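PDB 5V2D: dioxygenase from Pseudomonas brassicacearum, which probably cleaves the central double bond of lignin-derived stilbenes with molecular oxygen at a four-histidine iron centre. Local coordinates for residues A[385-390]-A[448-453]. Residues are numbered along the deposited sequence; the frame is centred on the assembly and turned at random.
Sequences YAHGFL and EEADGY
E449 reaches across to the backbone of A386 with both oxygens of its carboxylate. The amide N of A386 bonds to OE1 of E449 at 3.0 Å and to OE2 of E449 at 3.1 Å. Each oxygen offers its syn lone pair, and the bond to OE2 is the straighter (157° at the hydrogen). A weak third bond, 3.1 Å from the amide N of H387 to OE2 of E449, leaves that oxygen with two backbone donors. A water donates a hydrogen bond to the same oxygen and another to O of H387, its own oxygen 2.7 Å from O of H387. The chain of E449 runs out extended, CG anti to the backbone N (chi1 -171°), which carries the carboxylate from the turn to the start of strand 387-392. OE2 also lies at the edge of the Y385 ring. The H387 ring turns its own edge to the carboxylate, the two planes almost perpendicular, with CD2 of H387 3.5 Å from CD of E449. Next to this polar grip, CB of A450 lies 3.5 Å from CB of H387 and 3.9 Å from CZ of F389. The fold is the seven-bladed beta-propeller of carotenoid-cleavage oxygenases, and the contact joins two of its antiparallel sheets, strand 387-392 belonging to one and strand 452-460 to the other. A type II turn from E448 to D451, closed by D451 N to E448 O, presents E449 and A450 at its corner. Further out, D377 accepts from the amide of A450, R443 and R474 form salt bridges with D451, and H416 bonds to ND1 of H387, which probably helps fix that ring's orientation.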
ATOM      1  N   TYR A 385     -12.643  17.888  -0.735  1.00 30.16           N
ATOM      2  CA  TYR A 385     -11.503  18.004   0.136  1.00 31.26           C
ATOM      3  C   TYR A 385     -10.527  18.938  -0.509  1.00 31.75           C
ATOM      4  O   TYR A 385     -10.632  19.179  -1.690  1.00 35.40           O
ATOM      5  CB  TYR A 385     -10.868  16.604   0.394  1.00 31.02           C
ATOM      6  CG  TYR A 385      -9.918  16.149  -0.663  1.00 27.84           C
ATOM      7  CD1 TYR A 385      -8.602  15.938  -0.366  1.00 30.20           C
ATOM      8  CD2 TYR A 385     -10.351  15.885  -1.988  1.00 29.02           C
ATOM      9  CE1 TYR A 385      -7.697  15.505  -1.350  1.00 30.22           C
ATOM     10  CE2 TYR A 385      -9.472  15.482  -2.972  1.00 29.45           C
ATOM     11  CZ  TYR A 385      -8.153  15.281  -2.647  1.00 30.91           C
ATOM     12  OH  TYR A 385      -7.221  14.923  -3.559  1.00 34.02           O
ATOM     13  N   ALA A 386      -9.556  19.416   0.272  1.00 31.16           N
ATOM     14  CA  ALA A 386      -8.588  20.389  -0.202  1.00 32.17           C
ATOM     15  C   ALA A 386      -7.135  20.182   0.184  1.00 32.87           C
ATOM     16  O   ALA A 386      -6.305  21.060  -0.082  1.00 32.50           O
ATOM     17  CB  ALA A 386      -9.020  21.807   0.241  1.00 36.38           C
ATOM     18  N   HIS A 387      -6.840  19.060   0.848  1.00 27.79           N
ATOM     19  CA  HIS A 387      -5.490  18.808   1.341  1.00 29.29           C
ATOM     20  C   HIS A 387      -5.032  17.366   1.140  1.00 26.73           C
ATOM     21  O   HIS A 387      -5.826  16.473   1.249  1.00 28.59           O
ATOM     22  CB  HIS A 387      -5.467  19.091   2.843  1.00 30.21           C
ATOM     23  CG  HIS A 387      -5.807  20.504   3.185  1.00 30.75           C
ATOM     24  ND1 HIS A 387      -4.832  21.477   3.292  1.00 31.99           N
ATOM     25  CD2 HIS A 387      -7.004  21.112   3.426  1.00 33.74           C
ATOM     26  CE1 HIS A 387      -5.433  22.648   3.465  1.00 34.92           C
ATOM     27  NE2 HIS A 387      -6.739  22.443   3.633  1.00 31.10           N
ATOM     28  N   GLY A 388      -3.759  17.177   0.884  1.00 28.35           N
ATOM     29  CA  GLY A 388      -3.165  15.810   0.852  1.00 32.01           C
ATOM     30  C   GLY A 388      -1.731  15.838   1.343  1.00 31.76           C
ATOM     31  O   GLY A 388      -1.082  16.909   1.312  1.00 28.55           O
ATOM     32  N   PHE A 389      -1.304  14.737   1.930  1.00 26.13           N
ATOM     33  CA  PHE A 389       0.025  14.542   2.348  1.00 27.59           C
ATOM     34  C   PHE A 389       0.625  13.512   1.395  1.00 27.56           C
ATOM     35  O   PHE A 389      -0.066  12.597   0.943  1.00 28.16           O
ATOM     36  CB  PHE A 389       0.039  14.098   3.803  1.00 27.84           C
ATOM     37  CG  PHE A 389      -0.595  15.070   4.748  1.00 26.86           C
ATOM     38  CD1 PHE A 389      -1.879  14.900   5.183  1.00 28.70           C
ATOM     39  CD2 PHE A 389       0.088  16.223   5.117  1.00 28.53           C
ATOM     40  CE1 PHE A 389      -2.468  15.790   6.104  1.00 29.14           C
ATOM     41  CE2 PHE A 389      -0.529  17.180   5.937  1.00 27.17           C
ATOM     42  CZ  PHE A 389      -1.804  16.982   6.473  1.00 26.88           C
ATOM     43  N   LEU A 390       1.884  13.640   1.077  1.00 28.65           N
ATOM     44  CA  LEU A 390       2.482  12.879   0.012  1.00 29.16           C
ATOM     45  C   LEU A 390       3.936  12.684   0.367  1.00 28.89           C
ATOM     46  O   LEU A 390       4.526  13.497   1.094  1.00 28.75           O
ATOM     47  CB  LEU A 390       2.515  13.731  -1.303  1.00 32.55           C
ATOM     48  CG  LEU A 390       1.219  14.270  -1.887  1.00 35.03           C
ATOM     49  CD1 LEU A 390       1.441  15.348  -2.927  1.00 40.68           C
ATOM     50  CD2 LEU A 390       0.488  13.138  -2.546  1.00 35.71           C
ATOM     51  N   GLU A 448     -10.407  21.367  11.846  1.00 35.69           N
ATOM     52  CA  GLU A 448     -10.611  21.534  10.414  1.00 37.51           C
ATOM     53  C   GLU A 448      -9.774  20.485   9.641  1.00 33.23           C
ATOM     54  O   GLU A 448      -8.866  19.806  10.181  1.00 29.66           O
ATOM     55  CB  GLU A 448     -10.239  22.977   9.980  1.00 45.61           C
ATOM     56  CG  GLU A 448     -11.300  24.131   9.766  1.00 59.77           C
ATOM     57  CD  GLU A 448     -12.629  24.127  10.633  1.00 69.98           C
ATOM     58  OE1 GLU A 448     -13.429  23.137  10.558  1.00 69.22           O
ATOM     59  OE2 GLU A 448     -12.907  25.136  11.365  1.00 77.30           O
ATOM     60  N   GLU A 449     -10.127  20.364   8.357  1.00 30.72           N
ATOM     61  CA  GLU A 449      -9.462  19.401   7.469  1.00 30.45           C
ATOM     62  C   GLU A 449      -7.945  19.557   7.537  1.00 30.34           C
ATOM     63  O   GLU A 449      -7.417  20.654   7.355  1.00 26.83           O
ATOM     64  CB  GLU A 449      -9.906  19.547   5.978  1.00 31.32           C
ATOM     65  CG  GLU A 449      -9.366  18.388   5.146  1.00 32.20           C
ATOM     66  CD  GLU A 449      -9.469  18.578   3.619  1.00 35.98           C
ATOM     67  OE1 GLU A 449     -10.164  19.505   3.186  1.00 34.77           O
ATOM     68  OE2 GLU A 449      -8.836  17.805   2.870  1.00 33.88           O
ATOM     69  N   ALA A 450      -7.254  18.438   7.772  1.00 29.46           N
ATOM     70  CA  ALA A 450      -5.790  18.353   7.672  1.00 30.41           C
ATOM     71  C   ALA A 450      -5.094  19.184   8.724  1.00 29.47           C
ATOM     72  O   ALA A 450      -3.883  19.498   8.573  1.00 29.91           O
ATOM     73  CB  ALA A 450      -5.245  18.743   6.281  1.00 31.19           C
ATOM     74  N   ASP A 451      -5.809  19.467   9.814  1.00 28.11           N
ATOM     75  CA  ASP A 451      -5.172  20.212  10.926  1.00 29.15           C
ATOM     76  C   ASP A 451      -4.851  19.196  12.012  1.00 26.21           C
ATOM     77  O   ASP A 451      -5.757  18.682  12.662  1.00 26.37           O
ATOM     78  CB  ASP A 451      -6.105  21.319  11.420  1.00 30.28           C
ATOM     79  CG  ASP A 451      -5.553  22.085  12.630  1.00 31.36           C
ATOM     80  OD1 ASP A 451      -4.323  22.045  12.831  1.00 30.17           O
ATOM     81  OD2 ASP A 451      -6.353  22.776  13.262  1.00 32.80           O
ATOM     82  N   GLY A 452      -3.577  18.898  12.144  1.00 25.99           N
ATOM     83  CA  GLY A 452      -3.145  17.923  13.095  1.00 27.46           C
ATOM     84  C   GLY A 452      -1.705  17.518  12.894  1.00 28.60           C
ATOM     85  O   GLY A 452      -0.863  18.346  12.631  1.00 26.24           O
ATOM     86  N   TYR A 453      -1.430  16.230  13.057  1.00 26.44           N
ATOM     87  CA  TYR A 453      -0.078  15.715  13.082  1.00 25.61           C
ATOM     88  C   TYR A 453       0.151  14.764  11.905  1.00 26.00           C
ATOM     89  O   TYR A 453      -0.731  13.984  11.564  1.00 26.47           O
ATOM     90  CB  TYR A 453       0.137  15.024  14.414  1.00 26.58           C
ATOM     91  CG  TYR A 453      -0.188  15.927  15.592  1.00 27.53           C
ATOM     92  CD1 TYR A 453      -1.334  15.727  16.368  1.00 28.46           C
ATOM     93  CD2 TYR A 453       0.608  17.043  15.881  1.00 30.07           C
ATOM     94  CE1 TYR A 453      -1.677  16.581  17.410  1.00 29.99           C
ATOM     95  CE2 TYR A 453       0.258  17.914  16.908  1.00 31.29           C
ATOM     96  CZ  TYR A 453      -0.894  17.647  17.675  1.00 30.36           C
ATOM     97  OH  TYR A 453      -1.214  18.458  18.753  1.00 32.54           O
TER
HETATM   98  O   HOH W   1      -7.326  15.727   3.339  1.00 31.67           O